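Local coordinates for protein iminosuccinate reductase (PDB 6RQA) that catalyses the NADH-dependent reduction of iminosuccinate to L-aspartate, regenerating the amino-group donor for the beta-hydroxyaspartate cycle of glyoxylate assimilation, at residues 58-63 against 73-78; 149-154 against 212-217; 173-178 against 199-204; 261-266 against 313-318. One frame throughout, in Å; residues are numbered along the deposited sequence.

Contact 1. Residues 58-63 against 73-78; sequences FPVVRE and GFKGGF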
loop_
_atom_site.group_PDB
_atom_site.type_symbol
_atom_site.label_atom_id
_atom_site.label_comp_id
_atom_site.label_asym_id
_atom_site.label_seq_id
_atom_site.Cartn_x
_atom_site.Cartn_y
_atom_site.Cartn_z
ATOM N N PHE A 58 9.277 1.805 3.080
ATOM C CA PHE A 58 8.113 2.272 3.810
ATOM C C PHE A 58 7.681 1.223 4.832
ATOM O O PHE A 58 8.059 0.054 4.734
ATOM C CB PHE A 58 6.963 2.568 2.849
ATOM C CG PHE A 58 7.253 3.664 1.864
ATOM C CD1 PHE A 58 8.286 4.561 2.082
ATOM C CD2 PHE A 58 6.484 3.801 0.720
ATOM C CE1 PHE A 58 8.550 5.566 1.173
ATOM C CE2 PHE A 58 6.745 4.805 -0.192
ATOM C CZ PHE A 58 7.778 5.688 0.036
ATOM N N PRO A 59 6.899 1.622 5.835
ATOM C CA PRO A 59 6.313 0.631 6.746
ATOM C C PRO A 59 5.461 -0.371 5.980
ATOM O O PRO A 59 4.609 -0.000 5.170
ATOM C CB PRO A 59 5.472 1.483 7.702
ATOM C CG PRO A 59 6.122 2.822 7.674
ATOM C CD PRO A 59 6.622 3.002 6.272
ATOM N N VAL A 60 5.702 -1.651 6.239
ATOM C CA VAL A 60 5.068 -2.717 5.472
ATOM C C VAL A 60 3.634 -2.905 5.944
ATOM O O VAL A 60 3.370 -3.020 7.146
ATOM C CB VAL A 60 5.867 -4.024 5.598
ATOM C CG1 VAL A 60 5.147 -5.158 4.879
ATOM C CG2 VAL A 60 7.271 -3.842 5.044
ATOM N N VAL A 61 2.703 -2.927 4.997
ATOM C CA VAL A 61 1.335 -3.358 5.259
ATOM C C VAL A 61 1.236 -4.838 4.919
ATOM O O VAL A 61 1.726 -5.276 3.872
ATOM C CB VAL A 61 0.327 -2.533 4.442
ATOM C CG1 VAL A 61 -1.089 -3.054 4.657
ATOM C CG2 VAL A 61 0.413 -1.068 4.819
ATOM N N ARG A 62 0.623 -5.613 5.811
ATOM C CA ARG A 62 0.471 -7.051 5.599
ATOM C C ARG A 62 -0.792 -7.483 6.327
ATOM O O ARG A 62 -0.815 -7.521 7.561
ATOM C CB ARG A 62 1.691 -7.817 6.102
ATOM C CG ARG A 62 1.851 -9.198 5.492
ATOM C CD ARG A 62 3.124 -9.877 5.977
ATOM N NE ARG A 62 3.416 -11.092 5.220
ATOM C CZ ARG A 62 4.433 -11.908 5.476
ATOM N NH1 ARG A 62 4.621 -12.989 4.732
ATOM N NH2 ARG A 62 5.261 -11.646 6.480
ATOM N N GLU A 63 -1.835 -7.806 5.567
ATOM C CA GLU A 63 -3.155 -8.067 6.118
ATOM C C GLU A 63 -3.647 -9.449 5.712
ATOM O O GLU A 63 -3.521 -9.851 4.552
ATOM C CB GLU A 63 -4.157 -7.006 5.652
ATOM C CG GLU A 63 -3.814 -5.597 6.105
ATOM C CD GLU A 63 -3.991 -5.411 7.596
ATOM O OE1 GLU A 63 -5.016 -5.881 8.134
ATOM O OE2 GLU A 63 -3.104 -4.805 8.232
ATOM N N GLY A 73 -0.831 -7.265 1.037
ATOM C CA GLY A 73 -0.244 -6.061 1.591
ATOM C C GLY A 73 0.641 -5.364 0.581
ATOM O O GLY A 73 0.674 -5.722 -0.599
ATOM N N PHE A 74 1.364 -4.355 1.065
ATOM C CA PHE A 74 2.212 -3.524 0.223
ATOM C C PHE A 74 3.593 -3.375 0.847
ATOM O O PHE A 74 3.740 -3.347 2.071
ATOM C CB PHE A 74 1.609 -2.128 0.012
ATOM C CG PHE A 74 0.108 -2.099 0.048
ATOM C CD1 PHE A 74 -0.636 -2.684 -0.962
ATOM C CD2 PHE A 74 -0.557 -1.467 1.088
ATOM C CE1 PHE A 74 -2.017 -2.651 -0.930
ATOM C CE2 PHE A 74 -1.937 -1.428 1.125
ATOM C CZ PHE A 74 -2.669 -2.022 0.115
ATOM N N LYS A 75 4.604 -3.270 -0.014
ATOM C CA LYS A 75 5.981 -2.986 0.395
ATOM C C LYS A 75 6.467 -1.809 -0.447
ATOM O O LYS A 75 6.967 -1.992 -1.560
ATOM C CB LYS A 75 6.880 -4.209 0.237
ATOM C CG LYS A 75 6.658 -5.279 1.298
ATOM C CD LYS A 75 7.627 -6.439 1.132
ATOM C CE LYS A 75 7.446 -7.473 2.231
ATOM N NZ LYS A 75 8.362 -8.636 2.062
ATOM N N GLY A 76 6.308 -0.596 0.084
ATOM C CA GLY A 76 6.752 0.590 -0.613
ATOM C C GLY A 76 8.162 1.000 -0.228
ATOM O O GLY A 76 8.753 0.482 0.717
ATOM N N GLY A 77 8.698 1.948 -0.984
ATOM C CA GLY A 77 10.043 2.435 -0.728
ATOM C C GLY A 77 10.391 3.549 -1.689
ATOM O O GLY A 77 9.675 3.812 -2.663
ATOM N N PHE A 78 11.515 4.202 -1.400
ATOM C CA PHE A 78 11.993 5.310 -2.216
ATOM C C PHE A 78 13.512 5.283 -2.256
ATOM O O PHE A 78 14.160 5.162 -1.213
ATOM C CB PHE A 78 11.494 6.653 -1.672
ATOM C CG PHE A 78 12.062 7.846 -2.386
ATOM C CD1 PHE A 78 12.000 7.941 -3.768
ATOM C CD2 PHE A 78 12.645 8.883 -1.674
ATOM C CE1 PHE A 78 12.521 9.043 -4.425
ATOM C CE2 PHE A 78 13.165 9.986 -2.324
ATOM C CZ PHE A 78 13.103 10.067 -3.701
HETATM O O HOH W 1 8.174 -1.403 2.669
HETATM O O HOH W 2 4.553 -0.216 2.256
#
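The ring of Phe-58 lies flat on the backbone of Gly-77, whose CA stands 3.8 Å from the ring centroid and almost on the ring normal, a CH-pi contact. Gly-77 N sits over the same face, nearer the rim. A chi1 of -63° sets CG of Phe-58 opposite its own carbonyl carbon and swings the ring over the 76-77 peptide, where neither glycine puts a side chain in between. Its backbone is tied down as well, Phe-58 N giving a hydrogen bond to Gly-76 O (2.8 Å). Further along, Val-61 and Phe-74 form a looser pair with bent backbone bonds, Val-61 N to Phe-74 O at 3.1 Å and Phe-74 N to Val-61 O at 3.0 Å. Their side chains run alongside each other, CB of Val-61 3.6 Å from CD2 of Phe-74. Between these direct bonds two waters bridge the backbones: one links Phe-58 O to Gly-76 O, another accepts from Gly-76 N (2.8 Å) and donates to Pro-59 O (2.9 Å). Farther out, the guanidinium of Arg-62 bonds to the backbone O of Asp-243 beside the cofactor, while Glu-63 OE1 meets Tyr-56 OH of the second subunit, against which Phe-58 and Phe-74 also pack. This is an antiparallel beta hairpin, interrupted on its outer strand, at the border of the mixed sheet that helps form the dimer interface.

Contact 2. Residues 149-154 against 212-217; sequences KVLGMI and ADVIVS
Strands 150-154 and 214-217 run parallel, 4.6 Å apart at closest approach and 18° askew, as central neighbours in the parallel sheet of the Rossmann-type NAD-binding domain. The backbone ladder climbs from Val-214 N to Val-150 O, through Gly-152 N to Val-214 O (2.6 Å) and Val-216 N to Gly-152 O (2.8 Å), to Ile-154 N on Val-216 O. On one face CD1 of Leu-151 rests on CG1 of Val-214 at 3.7 Å, and Met-153 lies alongside Val-216, both under helix 158-170. On the other, CD1 of Ile-154 meets CG2 of Ile-215 (3.7 Å), with Leu-208 of helix 205-211 above them. Here Ala-212 sets its CB over the bare backbone of Gly-152. The start of the pair is clamped by Asp-213, turned by a chi1 of -48° toward the other chain: its OD2 takes Lys-149 N on the anti lone pair (2.6 Å) and Val-150 N from above the carboxylate plane (3.1 Å).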
loop_
_atom_site.group_PDB
_atom_site.type_symbol
_atom_site.label_atom_id
_atom_site.label_comp_id
_atom_site.label_asym_id
_atom_site.label_seq_id
_atom_site.Cartn_x
_atom_site.Cartn_y
_atom_site.Cartn_z
ATOM N N LYS A 149 34.219 -23.946 -1.351
ATOM C CA LYS A 149 34.208 -24.987 -2.369
ATOM C C LYS A 149 32.900 -25.758 -2.448
ATOM O O LYS A 149 32.577 -26.282 -3.516
ATOM C CB LYS A 149 35.351 -25.981 -2.121
ATOM C CG LYS A 149 36.700 -25.318 -1.880
ATOM C CD LYS A 149 37.715 -26.298 -1.310
ATOM C CE LYS A 149 38.245 -27.242 -2.374
ATOM N NZ LYS A 149 39.060 -26.522 -3.391
ATOM N N VAL A 150 32.144 -25.839 -1.355
ATOM C CA VAL A 150 30.933 -26.648 -1.290
ATOM C C VAL A 150 29.765 -25.757 -0.896
ATOM O O VAL A 150 29.823 -25.059 0.122
ATOM C CB VAL A 150 31.083 -27.815 -0.296
ATOM C CG1 VAL A 150 29.769 -28.570 -0.166
ATOM C CG2 VAL A 150 32.199 -28.746 -0.740
ATOM N N LEU A 151 28.705 -25.791 -1.700
ATOM C CA LEU A 151 27.485 -25.042 -1.442
ATOM C C LEU A 151 26.430 -25.974 -0.862
ATOM O O LEU A 151 26.164 -27.043 -1.421
ATOM C CB LEU A 151 26.968 -24.393 -2.727
ATOM C CG LEU A 151 25.605 -23.703 -2.652
ATOM C CD1 LEU A 151 25.666 -22.488 -1.739
ATOM C CD2 LEU A 151 25.127 -23.314 -4.042
ATOM N N GLY A 152 25.832 -25.568 0.256
ATOM C CA GLY A 152 24.803 -26.366 0.893
ATOM C C GLY A 152 23.417 -25.775 0.743
ATOM O O GLY A 152 23.174 -24.637 1.155
ATOM N N MET A 153 22.500 -26.539 0.155
ATOM C CA MET A 153 21.134 -26.092 -0.090
ATOM C C MET A 153 20.202 -26.765 0.906
ATOM O O MET A 153 20.074 -27.995 0.909
ATOM C CB MET A 153 20.699 -26.407 -1.522
ATOM C CG MET A 153 21.491 -25.680 -2.592
ATOM S SD MET A 153 21.269 -23.892 -2.534
ATOM C CE MET A 153 19.500 -23.761 -2.783
ATOM N N ILE A 154 19.555 -25.964 1.746
ATOM C CA ILE A 154 18.531 -26.448 2.663
ATOM C C ILE A 154 17.188 -26.029 2.077
ATOM O O ILE A 154 16.735 -24.895 2.264
ATOM C CB ILE A 154 18.726 -25.909 4.082
ATOM C CG1 ILE A 154 20.078 -26.363 4.636
ATOM C CG2 ILE A 154 17.593 -26.388 4.988
ATOM C CD1 ILE A 154 20.316 -25.956 6.074
ATOM N N ALA A 212 29.482 -27.958 4.058
ATOM C CA ALA A 212 29.089 -26.843 3.209
ATOM C C ALA A 212 29.729 -25.559 3.722
ATOM O O ALA A 212 29.496 -25.155 4.867
ATOM C CB ALA A 212 27.569 -26.704 3.161
ATOM N N ASP A 213 30.538 -24.924 2.873
ATOM C CA ASP A 213 31.147 -23.648 3.225
ATOM C C ASP A 213 30.146 -22.506 3.142
ATOM O O ASP A 213 30.226 -21.556 3.930
ATOM C CB ASP A 213 32.343 -23.377 2.311
ATOM C CG ASP A 213 33.275 -24.570 2.204
ATOM O OD1 ASP A 213 33.492 -25.250 3.231
ATOM O OD2 ASP A 213 33.784 -24.833 1.094
ATOM N N VAL A 214 29.208 -22.579 2.202
ATOM C CA VAL A 214 28.114 -21.624 2.082
ATOM C C VAL A 214 26.809 -22.402 2.152
ATOM O O VAL A 214 26.629 -23.387 1.426
ATOM C CB VAL A 214 28.200 -20.813 0.776
ATOM C CG1 VAL A 214 26.968 -19.937 0.613
ATOM C CG2 VAL A 214 29.463 -19.970 0.762
ATOM N N ILE A 215 25.907 -21.968 3.028
ATOM C CA ILE A 215 24.621 -22.623 3.234
ATOM C C ILE A 215 23.519 -21.628 2.906
ATOM O O ILE A 215 23.544 -20.486 3.379
ATOM C CB ILE A 215 24.473 -23.149 4.675
ATOM C CG1 ILE A 215 25.554 -24.189 4.978
ATOM C CG2 ILE A 215 23.090 -23.745 4.887
ATOM C CD1 ILE A 215 25.481 -24.751 6.381
ATOM N N VAL A 216 22.558 -22.061 2.094
ATOM C CA VAL A 216 21.404 -21.251 1.721
ATOM C C VAL A 216 20.148 -22.042 2.054
ATOM O O VAL A 216 19.913 -23.111 1.477
ATOM C CB VAL A 216 21.421 -20.867 0.233
ATOM C CG1 VAL A 216 20.130 -20.161 -0.143
ATOM C CG2 VAL A 216 22.623 -19.987 -0.072
ATOM N N SER A 217 19.349 -21.524 2.982
ATOM C CA SER A 217 18.092 -22.141 3.384
ATOM C C SER A 217 16.936 -21.317 2.835
ATOM O O SER A 217 16.938 -20.086 2.948
ATOM C CB SER A 217 17.996 -22.251 4.907
ATOM O OG SER A 217 18.126 -20.981 5.522
#

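Contact 3. Residues 173-178 against 199-204; sequences FEKVIG and PFEAVE
Strand 175-178 and strand 200-202 lie parallel, their axes 4.8 Å apart and turned by 21°, and close the beta-alpha-beta crossover through helix 186-195 at one border of the Rossmann-type sheet. Four backbone bonds stitch them: Val-176 N to Pro-199 O (3.0 Å), Glu-201 N to Val-176 O, a weak one from Gly-178 N to Glu-201 O, and Val-203 N to Gly-178 O (2.9 Å). The last carries the pairing one residue beyond the second strand. The flat group of the contact is the Phe-200 ring. With CG anti to the backbone N (chi1 176°), it lies along strand 175-178, from Val-176 on toward Gly-178, meeting CG1 of Val-176 at its edge, in plane, with 3.9 Å to CD1. Its CE1 comes within 3.5 Å of Gly-178 N, where the glycine offers only backbone, and Leu-189, Ala-190 and Ala-193 of helix 186-195 pack on the ring. On the opposite face of the sheet, CG2 of Val-203 touches CB of Ile-177 at 3.9 Å, and Leu-208 backs the valine. Near the start of strand 175-178, Lys-175 stretches out fully toward Glu-201, itself also extended. Arg-207 holds the OE1 oxygen of that glutamate in a second salt bridge, which probably helps to fix the carboxylate; Lys-175 NZ meets Glu-201 OE2 at 2.6 Å, nearly end-on to that oxygen's bond.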
loop_
_atom_site.group_PDB
_atom_site.type_symbol
_atom_site.label_atom_id
_atom_site.label_comp_id
_atom_site.label_asym_id
_atom_site.label_seq_id
_atom_site.Cartn_x
_atom_site.Cartn_y
_atom_site.Cartn_z
ATOM N N PHE A 173 31.822 -22.621 -7.265
ATOM C CA PHE A 173 31.787 -23.767 -6.370
ATOM C C PHE A 173 32.267 -25.020 -7.093
ATOM O O PHE A 173 32.330 -25.075 -8.324
ATOM C CB PHE A 173 30.374 -23.992 -5.822
ATOM C CG PHE A 173 29.915 -22.932 -4.860
ATOM C CD1 PHE A 173 30.204 -23.030 -3.510
ATOM C CD2 PHE A 173 29.185 -21.842 -5.305
ATOM C CE1 PHE A 173 29.779 -22.059 -2.620
ATOM C CE2 PHE A 173 28.758 -20.868 -4.422
ATOM C CZ PHE A 173 29.056 -20.977 -3.077
ATOM N N GLU A 174 32.610 -26.037 -6.302
ATOM C CA GLU A 174 33.021 -27.326 -6.836
ATOM C C GLU A 174 31.981 -28.420 -6.650
ATOM O O GLU A 174 31.988 -29.390 -7.414
ATOM C CB GLU A 174 34.334 -27.783 -6.184
ATOM C CG GLU A 174 35.478 -26.798 -6.330
ATOM C CD GLU A 174 36.729 -27.255 -5.607
ATOM O OE1 GLU A 174 36.708 -28.360 -5.024
ATOM O OE2 GLU A 174 37.731 -26.510 -5.621
ATOM N N LYS A 175 31.092 -28.287 -5.669
ATOM C CA LYS A 175 30.117 -29.320 -5.362
ATOM C C LYS A 175 28.913 -28.674 -4.694
ATOM O O LYS A 175 29.034 -27.639 -4.033
ATOM C CB LYS A 175 30.725 -30.403 -4.460
ATOM C CG LYS A 175 29.839 -31.613 -4.226
ATOM C CD LYS A 175 30.504 -32.602 -3.284
ATOM C CE LYS A 175 29.616 -33.810 -3.041
ATOM N NZ LYS A 175 30.253 -34.787 -2.115
ATOM N N VAL A 176 27.746 -29.289 -4.881
ATOM C CA VAL A 176 26.509 -28.847 -4.249
ATOM C C VAL A 176 25.918 -30.026 -3.492
ATOM O O VAL A 176 25.644 -31.075 -4.087
ATOM C CB VAL A 176 25.496 -28.303 -5.271
ATOM C CG1 VAL A 176 24.231 -27.836 -4.563
ATOM C CG2 VAL A 176 26.107 -27.171 -6.082
ATOM N N ILE A 177 25.729 -29.862 -2.186
ATOM C CA ILE A 177 25.042 -30.842 -1.351
ATOM C C ILE A 177 23.721 -30.235 -0.904
ATOM O O ILE A 177 23.642 -29.032 -0.620
ATOM C CB ILE A 177 25.898 -31.271 -0.142
ATOM C CG1 ILE A 177 26.351 -30.051 0.663
ATOM C CG2 ILE A 177 27.098 -32.090 -0.601
ATOM C CD1 ILE A 177 27.197 -30.396 1.872
ATOM N N GLY A 178 22.678 -31.061 -0.853
ATOM C CA GLY A 178 21.348 -30.568 -0.572
ATOM C C GLY A 178 20.619 -31.445 0.426
ATOM O O GLY A 178 20.914 -32.632 0.588
ATOM N N PRO A 199 28.458 -31.156 -9.676
ATOM C CA PRO A 199 27.936 -32.415 -9.135
ATOM C C PRO A 199 27.100 -32.175 -7.888
ATOM O O PRO A 199 27.364 -31.265 -7.098
ATOM C CB PRO A 199 29.204 -33.214 -8.813
ATOM C CG PRO A 199 30.249 -32.168 -8.581
ATOM C CD PRO A 199 29.916 -31.036 -9.507
ATOM N N PHE A 200 26.076 -33.006 -7.719
ATOM C CA PHE A 200 25.150 -32.891 -6.601
ATOM C C PHE A 200 25.108 -34.195 -5.816
ATOM O O PHE A 200 25.210 -35.282 -6.392
ATOM C CB PHE A 200 23.739 -32.528 -7.081
ATOM C CG PHE A 200 22.719 -32.477 -5.978
ATOM C CD1 PHE A 200 22.614 -31.360 -5.165
ATOM C CD2 PHE A 200 21.865 -33.547 -5.753
ATOM C CE1 PHE A 200 21.678 -31.309 -4.147
ATOM C CE2 PHE A 200 20.926 -33.503 -4.737
ATOM C CZ PHE A 200 20.832 -32.382 -3.933
ATOM N N GLU A 201 24.955 -34.075 -4.499
ATOM C CA GLU A 201 24.810 -35.227 -3.615
ATOM C C GLU A 201 23.794 -34.891 -2.535
ATOM O O GLU A 201 24.012 -33.967 -1.746
ATOM C CB GLU A 201 26.147 -35.620 -2.978
ATOM C CG GLU A 201 25.998 -36.617 -1.835
ATOM C CD GLU A 201 27.319 -36.965 -1.177
ATOM O OE1 GLU A 201 27.444 -38.092 -0.653
ATOM O OE2 GLU A 201 28.231 -36.113 -1.182
ATOM N N ALA A 202 22.731 -35.673 -2.413
ATOM C CA ALA A 202 21.758 -35.443 -1.327
ATOM C C ALA A 202 22.393 -35.883 -0.018
ATOM O O ALA A 202 23.027 -36.894 -0.019
ATOM C CB ALA A 202 20.509 -36.218 -1.591
ATOM N N VAL A 203 22.222 -35.131 1.055
ATOM C CA VAL A 203 22.838 -35.497 2.354
ATOM C C VAL A 203 21.878 -35.190 3.489
ATOM O O VAL A 203 20.800 -34.756 3.237
ATOM C CB VAL A 203 24.142 -34.743 2.619
ATOM C CG1 VAL A 203 25.241 -35.133 1.666
ATOM C CG2 VAL A 203 23.922 -33.251 2.631
ATOM N N GLU A 204 22.250 -35.604 4.685
ATOM C CA GLU A 204 21.475 -35.242 5.887
ATOM C C GLU A 204 22.141 -34.002 6.483
ATOM O O GLU A 204 23.278 -33.711 6.159
ATOM C CB GLU A 204 21.286 -36.412 6.853
ATOM C CG GLU A 204 20.629 -37.637 6.251
ATOM C CD GLU A 204 19.202 -37.603 5.725
ATOM O OE1 GLU A 204 18.860 -38.484 4.917
ATOM O OE2 GLU A 204 18.430 -36.728 6.117
#

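Contact 4. Residues 261-266 against 313-318; sequences FTDEVA and TGVGLQ. With NAD (nicotinamide-adenine-dinucleotide), chain C.
Asp-263 and Thr-313 face each other with their polar groups in the same kind of position: a chi1 of 45° puts CG of Asp-263 between its backbone N and carbonyl carbon, and 64° does likewise for OG1 of Thr-313. The carboxylate thereby reaches the start of segment 313-318. Its OD2 accepts two backbone bonds on the syn side, from Thr-313 N (3.1 Å) and Gly-314 N (3.0 Å), which arrive from opposite faces of the carboxylate plane. OD1 takes Glu-264 N on the anti side, and these backbone bonds to both oxygens probably hold the rotation of the buried carboxylate. A water adds a further grip, donating to Asp-263 OD2 (2.7 Å) and accepting from Gln-318 NE2 (2.7 Å). Gln-318 in turn holds its own chain: its OE1 is met by Val-315 N from above the amide plane (3.2 Å). CG1 of Val-315 packs on CB of Glu-264, the residue at the N-cap position of helix 265-270. Gly-314 turns with a positive phi of 95°, and its CA lies 3.5 Å from O7N of the NAD carboxamide. Gly-312, just ahead of the segment, bonds to the cofactor through its O, and Arg-131, another NAD-binding residue, touches Gln-318. The aspartate thus probably serves as a second-shell residue, holding the loop after strand 307-311 that lines the nicotinamide end of the Rossmann-type NAD pocket.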
loop_
_atom_site.group_PDB
_atom_site.type_symbol
_atom_site.label_atom_id
_atom_site.label_comp_id
_atom_site.label_asym_id
_atom_site.label_seq_id
_atom_site.Cartn_x
_atom_site.Cartn_y
_atom_site.Cartn_z
ATOM N N PHE A 261 24.039 -10.450 9.938
ATOM C CA PHE A 261 23.767 -9.358 9.018
ATOM C C PHE A 261 22.354 -9.520 8.475
ATOM O O PHE A 261 21.797 -10.621 8.461
ATOM C CB PHE A 261 24.782 -9.321 7.865
ATOM C CG PHE A 261 26.208 -9.190 8.317
ATOM C CD1 PHE A 261 26.960 -10.314 8.619
ATOM C CD2 PHE A 261 26.798 -7.943 8.443
ATOM C CE1 PHE A 261 28.273 -10.197 9.037
ATOM C CE2 PHE A 261 28.111 -7.819 8.860
ATOM C CZ PHE A 261 28.849 -8.947 9.157
ATOM N N THR A 262 21.768 -8.411 8.031
ATOM C CA THR A 262 20.401 -8.439 7.525
ATOM C C THR A 262 20.198 -7.276 6.567
ATOM O O THR A 262 21.067 -6.417 6.400
ATOM C CB THR A 262 19.378 -8.382 8.665
ATOM O OG1 THR A 262 18.066 -8.615 8.142
ATOM C CG2 THR A 262 19.404 -7.016 9.332
ATOM N N ASP A 263 19.025 -7.266 5.932
ATOM C CA ASP A 263 18.630 -6.178 5.045
ATOM C C ASP A 263 17.898 -5.070 5.792
ATOM O O ASP A 263 18.185 -3.886 5.582
ATOM C CB ASP A 263 17.756 -6.719 3.909
ATOM C CG ASP A 263 16.695 -7.692 4.395
ATOM O OD1 ASP A 263 16.429 -7.736 5.615
ATOM O OD2 ASP A 263 16.132 -8.424 3.552
ATOM N N GLU A 264 16.959 -5.433 6.663
ATOM C CA GLU A 264 16.243 -4.481 7.502
ATOM C C GLU A 264 16.266 -5.006 8.930
ATOM O O GLU A 264 15.699 -6.067 9.210
ATOM C CB GLU A 264 14.804 -4.285 7.016
ATOM C CG GLU A 264 14.072 -3.128 7.678
ATOM C CD GLU A 264 14.630 -1.776 7.274
ATOM O OE1 GLU A 264 15.249 -1.682 6.193
ATOM O OE2 GLU A 264 14.453 -0.805 8.039
ATOM N N VAL A 265 16.928 -4.268 9.825
ATOM C CA VAL A 265 17.081 -4.726 11.204
ATOM C C VAL A 265 15.732 -4.798 11.906
ATOM O O VAL A 265 15.512 -5.664 12.762
ATOM C CB VAL A 265 18.065 -3.812 11.962
ATOM C CG1 VAL A 265 18.364 -4.376 13.345
ATOM C CG2 VAL A 265 19.348 -3.630 11.162
ATOM N N ALA A 266 14.809 -3.897 11.557
ATOM C CA ALA A 266 13.486 -3.911 12.173
ATOM C C ALA A 266 12.722 -5.182 11.820
ATOM O O ALA A 266 12.056 -5.770 12.678
ATOM C CB ALA A 266 12.699 -2.672 11.750
ATOM N N THR A 313 15.045 -11.068 4.776
ATOM C CA THR A 313 13.607 -10.994 4.995
ATOM C C THR A 313 12.839 -10.471 3.791
ATOM O O THR A 313 11.649 -10.774 3.656
ATOM C CB THR A 313 13.295 -10.102 6.205
ATOM O OG1 THR A 313 13.710 -8.758 5.932
ATOM C CG2 THR A 313 14.021 -10.608 7.440
ATOM N N GLY A 314 13.484 -9.699 2.920
ATOM C CA GLY A 314 12.813 -9.135 1.766
ATOM C C GLY A 314 12.313 -7.727 2.010
ATOM O O GLY A 314 11.479 -7.504 2.894
ATOM N N VAL A 315 12.817 -6.767 1.240
ATOM C CA VAL A 315 12.409 -5.374 1.361
ATOM C C VAL A 315 11.917 -4.884 0.006
ATOM O O VAL A 315 12.334 -5.379 -1.047
ATOM C CB VAL A 315 13.551 -4.478 1.890
ATOM C CG1 VAL A 315 13.992 -4.940 3.272
ATOM C CG2 VAL A 315 14.723 -4.472 0.924
ATOM N N GLY A 316 11.020 -3.896 0.044
ATOM C CA GLY A 316 10.399 -3.416 -1.178
ATOM C C GLY A 316 11.371 -2.783 -2.156
ATOM O O GLY A 316 11.141 -2.814 -3.367
ATOM N N LEU A 317 12.462 -2.198 -1.653
ATOM C CA LEU A 317 13.440 -1.585 -2.546
ATOM C C LEU A 317 14.063 -2.611 -3.483
ATOM O O LEU A 317 14.402 -2.282 -4.626
ATOM C CB LEU A 317 14.528 -0.876 -1.740
ATOM C CG LEU A 317 14.144 0.411 -1.004
ATOM C CD1 LEU A 317 15.316 0.917 -0.182
ATOM C CD2 LEU A 317 13.670 1.481 -1.974
ATOM N N GLN A 318 14.226 -3.854 -3.020
ATOM C CA GLN A 318 14.730 -4.908 -3.895
ATOM C C GLN A 318 13.800 -5.127 -5.081
ATOM O O GLN A 318 14.256 -5.256 -6.223
ATOM C CB GLN A 318 14.913 -6.202 -3.102
ATOM C CG GLN A 318 16.003 -6.130 -2.049
ATOM C CD GLN A 318 15.917 -7.261 -1.043
ATOM O OE1 GLN A 318 14.870 -7.887 -0.885
ATOM N NE2 GLN A 318 17.020 -7.526 -0.354
HETATM P PA NAD C . 7.838 -23.691 -1.683
HETATM O O1A NAD C . 6.650 -24.062 -0.841
HETATM O O2A NAD C . 8.097 -23.856 -3.146
HETATM O O5B NAD C . 8.963 -24.832 -1.018
HETATM C C5B NAD C . 8.766 -24.845 0.342
HETATM C C4B NAD C . 9.783 -25.765 0.967
HETATM O O4B NAD C . 9.685 -25.639 2.373
HETATM C C3B NAD C . 9.333 -27.175 0.598
HETATM O O3B NAD C . 10.000 -27.463 -0.588
HETATM C C2B NAD C . 9.856 -27.991 1.786
HETATM O O2B NAD C . 11.176 -28.383 1.612
HETATM C C1B NAD C . 9.829 -26.931 2.960
HETATM N N9A NAD C . 8.658 -27.118 3.822
HETATM C C8A NAD C . 7.285 -27.067 3.515
HETATM N N7A NAD C . 6.509 -27.288 4.576
HETATM C C5A NAD C . 7.412 -27.492 5.635
HETATM C C6A NAD C . 7.228 -27.772 7.015
HETATM N N6A NAD C . 5.966 -27.883 7.517
HETATM N N1A NAD C . 8.312 -27.928 7.842
HETATM C C2A NAD C . 9.547 -27.803 7.262
HETATM N N3A NAD C . 9.877 -27.538 5.978
HETATM C C4A NAD C . 8.762 -27.389 5.182
HETATM O O3 NAD C . 8.126 -22.248 -1.027
HETATM P PN NAD C . 9.034 -21.280 -1.897
HETATM O O1N NAD C . 10.303 -21.789 -2.535
HETATM O O2N NAD C . 7.993 -20.360 -2.429
HETATM O O5D NAD C . 9.754 -20.129 -0.744
HETATM C C5D NAD C . 9.979 -20.822 0.406
HETATM C C4D NAD C . 10.205 -19.830 1.519
HETATM O O4D NAD C . 10.892 -18.684 0.973
HETATM C C3D NAD C . 8.802 -19.340 1.985
HETATM O O3D NAD C . 8.802 -19.452 3.363
HETATM C C2D NAD C . 8.781 -17.868 1.532
HETATM O O2D NAD C . 8.208 -17.000 2.450
HETATM C C1D NAD C . 10.300 -17.574 1.570
HETATM N N1N NAD C . 10.602 -16.375 0.693
HETATM C C2N NAD C . 11.510 -15.486 1.190
HETATM C C3N NAD C . 11.841 -14.356 0.444
HETATM C C7N NAD C . 12.844 -13.439 1.061
HETATM O O7N NAD C . 13.209 -12.409 0.506
HETATM N N7N NAD C . 13.340 -13.809 2.287
HETATM C C4N NAD C . 11.240 -14.149 -0.798
HETATM C C5N NAD C . 10.317 -15.070 -1.279
HETATM C C6N NAD C . 9.994 -16.201 -0.520
HETATM O O HOH W 3 17.145 -9.599 1.349
#

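How the contacts relate
Contact 1 comes first along the chain and belongs to the mixed, dimer-facing sheet; contacts 2, 3 and 4 all reach the parallel NAD-binding sheet. Contacts 2 and 3 are close neighbours, centres 8 Å apart, because strands 150-154 and 175-179 adjoin; contact 3 forms within the chain stretch that contact 2 brings together, and Lys-149 is salt-bridged to Glu-174 between them. Contact 4, later in sequence, follows strands 259-262 and 307-311 of the same sheet, its centre 21 Å from that of contact 2. It also touches contact 1, centres 12 Å apart, where Leu-317 packs on Gly-77 and Phe-78. This places the nicotinamide end of the pocket beside the junction between the hairpin and the loop that follows strand 307-311.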